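Local coordinates for trypsin-resistant surface T6 protein (Streptococcus pyogenes serotype M6, PDB 4P0D) that forms the backbone subunit of the pili on the streptococcal surface, probably being polymerised and anchored to the cell wall by sortase, at residues A90-L100 and P111-N119; T165-S173 and I431-P439. The protein carries 1 engineered substitution. All coordinates share one frame; numbering follows the deposited sequence.

Interaction 1. Residues A90-L100 and P111-N119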
loop_
_atom_site.group_PDB
_atom_site.type_symbol
_atom_site.label_atom_id
_atom_site.label_comp_id
_atom_site.label_asym_id
_atom_site.label_seq_id
_atom_site.Cartn_x
_atom_site.Cartn_y
_atom_site.Cartn_z
ATOM N N ALA A 90 -26.703 -30.974 -18.016
ATOM C CA ALA A 90 -27.880 -30.216 -18.426
ATOM C C ALA A 90 -28.986 -31.204 -18.745
ATOM O O ALA A 90 -28.715 -32.277 -19.281
ATOM C CB ALA A 90 -27.570 -29.383 -19.658
ATOM N N ARG A 91 -30.218 -30.849 -18.394
ATOM C CA ARG A 91 -31.389 -31.654 -18.754
ATOM C C ARG A 91 -32.098 -31.013 -19.947
ATOM O O ARG A 91 -32.826 -30.040 -19.793
ATOM C CB ARG A 91 -32.354 -31.762 -17.585
ATOM C CG ARG A 91 -33.568 -32.623 -17.921
ATOM C CD ARG A 91 -34.700 -32.453 -16.924
ATOM N NE ARG A 91 -34.485 -33.328 -15.783
ATOM N N GLY A 92 -31.860 -31.562 -21.130
ATOM C CA GLY A 92 -32.461 -31.069 -22.360
ATOM C C GLY A 92 -31.703 -29.881 -22.898
ATOM O O GLY A 92 -30.910 -29.273 -22.186
ATOM N N ALA A 93 -31.950 -29.554 -24.157
ATOM C CA ALA A 93 -31.316 -28.423 -24.793
ATOM C C ALA A 93 -31.664 -27.186 -23.978
ATOM O O ALA A 93 -32.800 -27.022 -23.534
ATOM C CB ALA A 93 -31.773 -28.267 -26.238
ATOM N N SER A 94 -30.645 -26.371 -23.723
ATOM C CA SER A 94 -30.751 -25.230 -22.835
ATOM C C SER A 94 -29.513 -24.363 -22.963
ATOM O O SER A 94 -28.468 -24.821 -23.436
ATOM C CB SER A 94 -30.947 -25.686 -21.391
ATOM O OG SER A 94 -30.158 -26.826 -21.121
ATOM N N VAL A 95 -29.658 -23.105 -22.548
ATOM C CA VAL A 95 -28.622 -22.081 -22.710
ATOM C C VAL A 95 -28.410 -21.427 -21.357
ATOM O O VAL A 95 -29.377 -21.068 -20.692
ATOM C CB VAL A 95 -29.069 -21.020 -23.733
ATOM C CG1 VAL A 95 -27.908 -20.115 -24.125
ATOM C CG2 VAL A 95 -29.661 -21.694 -24.964
ATOM N N TYR A 96 -27.151 -21.285 -20.959
ATOM C CA TYR A 96 -26.776 -20.749 -19.648
ATOM C C TYR A 96 -25.711 -19.652 -19.731
ATOM O O TYR A 96 -24.878 -19.635 -20.615
ATOM C CB TYR A 96 -26.202 -21.863 -18.746
ATOM C CG TYR A 96 -27.154 -22.983 -18.403
ATOM C CD1 TYR A 96 -27.354 -24.043 -19.278
ATOM C CD2 TYR A 96 -27.851 -22.984 -17.192
ATOM C CE1 TYR A 96 -28.224 -25.064 -18.967
ATOM C CE2 TYR A 96 -28.721 -24.009 -16.872
ATOM C CZ TYR A 96 -28.898 -25.042 -17.766
ATOM O OH TYR A 96 -29.759 -26.055 -17.456
ATOM N N ILE A 97 -25.737 -18.754 -18.762
ATOM C CA ILE A 97 -24.598 -17.886 -18.479
ATOM C C ILE A 97 -23.966 -18.419 -17.210
ATOM O O ILE A 97 -24.657 -18.600 -16.217
ATOM C CB ILE A 97 -25.052 -16.437 -18.230
ATOM C CG1 ILE A 97 -25.651 -15.842 -19.510
ATOM C CG2 ILE A 97 -23.890 -15.574 -17.733
ATOM C CD1 ILE A 97 -24.719 -15.826 -20.703
ATOM N N ALA A 98 -22.656 -18.664 -17.243
ATOM C CA ALA A 98 -21.932 -19.036 -16.039
ATOM C C ALA A 98 -21.152 -17.832 -15.530
ATOM O O ALA A 98 -20.480 -17.156 -16.311
ATOM C CB ALA A 98 -21.010 -20.209 -16.330
ATOM N N LEU A 99 -21.284 -17.548 -14.237
ATOM C CA LEU A 99 -20.447 -16.572 -13.548
ATOM C C LEU A 99 -19.560 -17.259 -12.494
ATOM O O LEU A 99 -20.043 -18.059 -11.655
ATOM C CB LEU A 99 -21.280 -15.472 -12.881
ATOM C CG LEU A 99 -22.167 -14.637 -13.825
ATOM C CD1 LEU A 99 -22.988 -13.633 -13.017
ATOM C CD2 LEU A 99 -21.358 -13.922 -14.903
ATOM N N LEU A 100 -18.273 -16.920 -12.542
ATOM C CA LEU A 100 -17.289 -17.399 -11.572
ATOM C C LEU A 100 -16.902 -16.221 -10.669
ATOM O O LEU A 100 -16.365 -15.205 -11.159
ATOM C CB LEU A 100 -16.059 -17.970 -12.289
ATOM C CG LEU A 100 -16.294 -19.198 -13.192
ATOM C CD1 LEU A 100 -16.602 -18.794 -14.632
ATOM C CD2 LEU A 100 -15.073 -20.106 -13.195
ATOM N N PRO A 111 -17.553 -13.479 -17.992
ATOM C CA PRO A 111 -18.754 -14.348 -18.077
ATOM C C PRO A 111 -18.602 -15.449 -19.131
ATOM O O PRO A 111 -17.828 -15.290 -20.059
ATOM C CB PRO A 111 -19.860 -13.395 -18.509
ATOM C CG PRO A 111 -19.301 -12.023 -18.450
ATOM C CD PRO A 111 -17.813 -12.122 -18.501
ATOM N N ILE A 112 -19.328 -16.547 -18.989
ATOM C CA ILE A 112 -19.281 -17.634 -19.968
ATOM C C ILE A 112 -20.688 -17.988 -20.428
ATOM O O ILE A 112 -21.616 -18.051 -19.623
ATOM C CB ILE A 112 -18.589 -18.898 -19.421
ATOM C CG1 ILE A 112 -17.191 -18.567 -18.892
ATOM C CG2 ILE A 112 -18.471 -19.952 -20.525
ATOM C CD1 ILE A 112 -16.530 -19.717 -18.148
ATOM N N LEU A 113 -20.836 -18.157 -21.741
ATOM C CA LEU A 113 -22.060 -18.690 -22.324
ATOM C C LEU A 113 -21.898 -20.173 -22.645
ATOM O O LEU A 113 -21.020 -20.558 -23.418
ATOM C CB LEU A 113 -22.419 -17.949 -23.607
ATOM C CG LEU A 113 -23.617 -18.511 -24.378
ATOM C CD1 LEU A 113 -24.923 -18.128 -23.711
ATOM C CD2 LEU A 113 -23.566 -18.000 -25.811
ATOM N N LEU A 114 -22.778 -20.988 -22.075
ATOM C CA LEU A 114 -22.780 -22.414 -22.329
ATOM C C LEU A 114 -24.153 -22.857 -22.813
ATOM O O LEU A 114 -25.183 -22.372 -22.338
ATOM C CB LEU A 114 -22.418 -23.195 -21.070
ATOM C CG LEU A 114 -20.988 -22.975 -20.558
ATOM C CD1 LEU A 114 -20.864 -23.469 -19.128
ATOM C CD2 LEU A 114 -19.942 -23.654 -21.431
ATOM N N ALA A 115 -24.163 -23.802 -23.731
ATOM C CA ALA A 115 -25.427 -24.312 -24.265
ATOM C C ALA A 115 -25.324 -25.798 -24.556
ATOM O O ALA A 115 -24.287 -26.247 -25.033
ATOM C CB ALA A 115 -25.794 -23.558 -25.534
ATOM N N ALA A 116 -26.386 -26.556 -24.244
ATOM C CA ALA A 116 -26.542 -27.915 -24.767
ATOM C C ALA A 116 -27.463 -27.843 -25.980
ATOM O O ALA A 116 -28.566 -27.274 -25.903
ATOM C CB ALA A 116 -27.093 -28.852 -23.718
ATOM N N SER A 117 -26.997 -28.400 -27.099
ATOM C CA SER A 117 -27.640 -28.196 -28.413
ATOM C C SER A 117 -27.654 -29.433 -29.304
ATOM O O SER A 117 -26.697 -30.197 -29.321
ATOM C CB SER A 117 -26.905 -27.086 -29.168
ATOM O OG SER A 117 -27.473 -26.917 -30.457
ATOM N N TYR A 118 -28.736 -29.599 -30.067
ATOM C CA TYR A 118 -28.843 -30.675 -31.043
ATOM C C TYR A 118 -28.191 -30.318 -32.369
ATOM O O TYR A 118 -28.127 -31.163 -33.254
ATOM C CB TYR A 118 -30.317 -31.042 -31.299
ATOM C CG TYR A 118 -31.004 -31.629 -30.103
ATOM C CD1 TYR A 118 -30.667 -32.899 -29.639
ATOM C CD2 TYR A 118 -31.997 -30.934 -29.442
ATOM C CE1 TYR A 118 -31.294 -33.457 -28.538
ATOM C CE2 TYR A 118 -32.629 -31.478 -28.337
ATOM C CZ TYR A 118 -32.259 -32.749 -27.883
ATOM O OH TYR A 118 -32.864 -33.293 -26.776
ATOM N N ASN A 119 -27.707 -29.085 -32.519
ATOM C CA ASN A 119 -27.172 -28.614 -33.795
ATOM C C ASN A 119 -25.675 -28.362 -33.784
ATOM O O ASN A 119 -25.178 -27.546 -34.565
ATOM C CB ASN A 119 -27.892 -27.320 -34.208
ATOM C CG ASN A 119 -27.864 -27.079 -35.707
ATOM O OD1 ASN A 119 -27.617 -27.991 -36.501
ATOM N ND2 ASN A 119 -28.135 -25.845 -36.106
#

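Interaction 2. Residues T165-S173 and I431-P439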
loop_
_atom_site.group_PDB
_atom_site.type_symbol
_atom_site.label_atom_id
_atom_site.label_comp_id
_atom_site.label_asym_id
_atom_site.label_seq_id
_atom_site.Cartn_x
_atom_site.Cartn_y
_atom_site.Cartn_z
ATOM N N THR A 165 16.159 1.622 6.738
ATOM C CA THR A 165 16.188 2.538 7.874
ATOM C C THR A 165 16.257 4.006 7.428
ATOM O O THR A 165 16.651 4.315 6.316
ATOM C CB THR A 165 17.377 2.238 8.809
ATOM O OG1 THR A 165 18.600 2.648 8.190
ATOM C CG2 THR A 165 17.459 0.740 9.128
ATOM N N THR A 166 15.884 4.903 8.322
ATOM C CA THR A 166 15.858 6.322 8.008
ATOM C C THR A 166 16.084 7.157 9.273
ATOM O O THR A 166 16.277 6.613 10.378
ATOM C CB THR A 166 14.508 6.688 7.352
ATOM O OG1 THR A 166 14.567 8.021 6.825
ATOM C CG2 THR A 166 13.401 6.582 8.349
ATOM N N SER A 167 16.037 8.475 9.131
ATOM C CA SER A 167 16.294 9.360 10.248
ATOM C C SER A 167 15.316 10.529 10.231
ATOM O O SER A 167 14.694 10.823 9.196
ATOM C CB SER A 167 17.736 9.837 10.187
ATOM O OG SER A 167 17.951 10.642 9.028
ATOM N N LEU A 168 15.167 11.181 11.380
ATOM C CA LEU A 168 14.315 12.381 11.497
ATOM C C LEU A 168 14.682 13.422 10.439
ATOM O O LEU A 168 15.856 13.751 10.252
ATOM C CB LEU A 168 14.448 13.002 12.891
ATOM C CG LEU A 168 13.741 14.342 13.113
ATOM C CD1 LEU A 168 12.233 14.140 13.072
ATOM C CD2 LEU A 168 14.163 14.916 14.448
ATOM N N GLY A 169 13.677 13.913 9.732
ATOM C CA GLY A 169 13.876 14.926 8.694
ATOM C C GLY A 169 14.236 14.376 7.327
ATOM O O GLY A 169 14.419 15.149 6.410
ATOM N N SER A 170 14.306 13.054 7.163
ATOM C CA SER A 170 14.602 12.461 5.853
ATOM C C SER A 170 13.369 12.398 4.941
ATOM O O SER A 170 12.280 12.044 5.383
ATOM C CB SER A 170 15.163 11.051 6.032
ATOM O OG SER A 170 16.384 11.063 6.754
ATOM N N VAL A 171 13.541 12.726 3.669
ATOM C CA VAL A 171 12.456 12.598 2.696
ATOM C C VAL A 171 12.553 11.223 2.029
ATOM O O VAL A 171 13.592 10.837 1.470
ATOM C CB VAL A 171 12.477 13.724 1.645
ATOM C CG1 VAL A 171 11.594 13.410 0.455
ATOM C CG2 VAL A 171 12.048 15.042 2.277
ATOM N N LEU A 172 11.455 10.486 2.101
ATOM C CA LEU A 172 11.381 9.144 1.523
ATOM C C LEU A 172 10.506 9.161 0.279
ATOM O O LEU A 172 9.450 9.827 0.268
ATOM C CB LEU A 172 10.813 8.173 2.559
ATOM C CG LEU A 172 11.608 8.056 3.863
ATOM C CD1 LEU A 172 11.040 6.969 4.741
ATOM C CD2 LEU A 172 13.061 7.748 3.595
ATOM N N SER A 173 10.930 8.435 -0.745
ATOM C CA SER A 173 10.292 8.478 -2.061
ATOM C C SER A 173 9.662 7.122 -2.331
ATOM O O SER A 173 10.351 6.125 -2.452
ATOM C CB SER A 173 11.303 8.820 -3.153
ATOM O OG SER A 173 11.814 10.131 -2.936
ATOM N N ILE A 431 7.477 22.100 8.796
ATOM C CA ILE A 431 8.032 20.744 8.751
ATOM C C ILE A 431 9.562 20.777 8.792
ATOM O O ILE A 431 10.191 21.575 8.084
ATOM C CB ILE A 431 7.554 19.999 7.480
ATOM C CG1 ILE A 431 6.020 19.942 7.449
ATOM C CG2 ILE A 431 8.142 18.593 7.407
ATOM C CD1 ILE A 431 5.454 19.156 6.287
ATOM N N PHE A 432 10.151 19.897 9.612
ATOM C CA PHE A 432 11.605 19.752 9.689
ATOM C C PHE A 432 12.167 18.828 8.600
ATOM O O PHE A 432 11.695 17.693 8.407
ATOM C CB PHE A 432 12.056 19.224 11.054
ATOM C CG PHE A 432 13.546 19.017 11.152
ATOM C CD1 PHE A 432 14.398 20.101 11.288
ATOM C CD2 PHE A 432 14.097 17.751 11.082
ATOM C CE1 PHE A 432 15.767 19.924 11.363
ATOM C CE2 PHE A 432 15.474 17.564 11.156
ATOM C CZ PHE A 432 16.310 18.646 11.289
ATOM N N TYR A 433 13.208 19.317 7.923
ATOM C CA TYR A 433 13.952 18.546 6.942
ATOM C C TYR A 433 15.395 18.519 7.349
ATOM O O TYR A 433 15.950 19.543 7.745
ATOM C CB TYR A 433 13.896 19.214 5.567
ATOM C CG TYR A 433 12.520 19.243 4.985
ATOM C CD1 TYR A 433 11.599 20.200 5.390
ATOM C CD2 TYR A 433 12.129 18.304 4.048
ATOM C CE1 TYR A 433 10.319 20.220 4.879
ATOM C CE2 TYR A 433 10.860 18.327 3.507
ATOM C CZ TYR A 433 9.959 19.281 3.938
ATOM O OH TYR A 433 8.694 19.287 3.411
ATOM N N SER A 434 16.029 17.380 7.143
ATOM C CA SER A 434 17.448 17.237 7.396
ATOM C C SER A 434 18.230 18.001 6.328
ATOM O O SER A 434 17.690 18.385 5.290
ATOM C CB SER A 434 17.833 15.770 7.362
ATOM O OG SER A 434 17.702 15.254 6.050
ATOM N N ILE A 435 19.514 18.196 6.589
ATOM C CA ILE A 435 20.419 18.845 5.649
ATOM C C ILE A 435 20.380 18.140 4.296
ATOM O O ILE A 435 20.312 18.790 3.238
ATOM C CB ILE A 435 21.867 18.846 6.193
ATOM C CG1 ILE A 435 21.982 19.691 7.474
ATOM C CG2 ILE A 435 22.856 19.293 5.136
ATOM C CD1 ILE A 435 21.794 21.184 7.292
ATOM N N ASP A 436 20.421 16.813 4.320
ATOM C CA ASP A 436 20.441 16.039 3.075
ATOM C C ASP A 436 19.099 15.990 2.339
ATOM O O ASP A 436 19.044 15.574 1.192
ATOM C CB ASP A 436 20.977 14.625 3.320
ATOM C CG ASP A 436 22.472 14.612 3.624
ATOM O OD1 ASP A 436 23.216 15.484 3.114
ATOM O OD2 ASP A 436 22.895 13.719 4.387
ATOM N N SER A 437 18.026 16.406 3.003
ATOM C CA SER A 437 16.719 16.509 2.372
ATOM C C SER A 437 16.278 17.974 2.227
ATOM O O SER A 437 15.088 18.280 2.282
ATOM C CB SER A 437 15.694 15.705 3.165
ATOM O OG SER A 437 15.816 14.325 2.873
ATOM N N ARG A 438 17.238 18.875 2.029
ATOM C CA ARG A 438 16.931 20.299 1.835
ATOM C C ARG A 438 15.905 20.489 0.713
ATOM O O ARG A 438 16.184 20.109 -0.435
ATOM C CB ARG A 438 18.215 21.065 1.509
ATOM C CG ARG A 438 18.003 22.559 1.344
ATOM C CD ARG A 438 19.280 23.228 0.906
ATOM N NE ARG A 438 19.192 24.689 0.919
ATOM C CZ ARG A 438 20.255 25.489 0.813
ATOM N NH1 ARG A 438 21.477 24.981 0.690
ATOM N NH2 ARG A 438 20.098 26.805 0.846
ATOM N N PRO A 439 14.705 21.023 1.046
ATOM C CA PRO A 439 13.658 21.151 0.052
ATOM C C PRO A 439 13.779 22.449 -0.728
ATOM O O PRO A 439 14.562 23.335 -0.364
ATOM C CB PRO A 439 12.378 21.161 0.903
ATOM C CG PRO A 439 12.798 21.870 2.152
ATOM C CD PRO A 439 14.233 21.470 2.381
HETATM O O HOH W 1 18.533 12.642 5.845
#

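Interaction 1. Residues A90-L100 and P111-N119
A90 and A116 meet methyl to methyl (CB to CB, 4.1 Å) although A90 belongs to the strand before the hairpin, so segment 90-100 touches its partner from two successive strands. Between them the chain swings round at G92 and A93, and S94 OG fixes this bend by donating to G92 O at 2.8 Å. From there 94-100 runs antiparallel to 112-116. The pairs S94-A116, Y96-L114 and A98-I112 are each closed by two backbone hydrogen bonds; that from Y96 N to L114 O is short (2.6 Å) and nearly straight at 164°.

Both faces of the hairpin are covered. On one, V95, I97 and L113 gather: with CG anti to the backbone N (chi1 175°), L113 brings CD1 to 3.6 Å from V95 CG1 and 3.8 Å from I97 CD1, and also 3.4 Å from Y96 O. Helix 56-68 lies against I97 and L113 here. On the other, I112 packs CB against A98 CB and sends CD1 to L100 CD1 (3.6 Å), while strand 7-13 touches Y96, A98, I112 and L114.

Past the strand end, the Y118 ring approaches A93 CB obliquely, with CE2 at 3.9 Å. Its hydroxyl bonds to Y31 OH, which also accepts the N-H of A93, and to D6, tying the bend to neighbouring parts of the N-terminal Ig-like domain. With largely apolar side chains on both faces and the paired backbone groups satisfied by each other, the hairpin can lie buried in the domain, probably at little polar cost.

Interaction 2. Residues T165-S173 and I431-P439
G169 O is the hub of the contact: S434 N donates to it at 2.8 Å and 171°, coming from above the carbonyl plane, and S437 CB packs beside it. A second bond runs from the backbone N of V171 to the hydroxyl of S437 (N to OG, 2.9 Å); with chi1 at -79° the hydroxyl lies beside its own backbone N and faces the incoming N-H. Apolar groups flank these bonds. L168 CG meets F432 CD2 at 4.0 Å, the two side chains crossing at about a right angle, and L168 O lies at the edge of the same ring. V171 CG2 comes to the edge of the Y433 ring, 3.7 Å from CE2, while P439 CG sits over the centre of one face of that ring. A water joins S170 OG (2.8 Å) to S434 OG (2.7 Å).

G169, with positive phi (86°), sets its CA beside F432, 3.7 Å from CD2 of the ring. The bond from S170 N to S167 O closes the turn that presents it. Further out, G169 and S170 bond by their backbones to V265 of strand 258-265, and the F432 ring stacks on Y410. S437 is positioned by the turn in which its N bonds to S434 O. The motif is a type II beta turn, S167 to S170, docked on the outermost strand of a four-stranded antiparallel sheet, consistent with an interdomain joint in a modular three-domain pilin.

In the fold
From the N terminus, interaction 1 comes first and closes a short loop: ten residues separate its segments, and the contact makes the hairpin of strands 94-101 and 108-116 within the N-terminal Ig-like domain. The chain then runs on through strand 139-155, which pairs with 108-116 and, farther along, with 171-179, leading from the surroundings of interaction 1 to those of interaction 2. Interaction 2 closes a much longer loop of 257 residues, tying the start of the Cna-B-like region to strand 431-434 near the C terminus. The two contacts stand in series, neither nested nor crossing, with centres about 62 Å apart on opposite sides of the chain's centre.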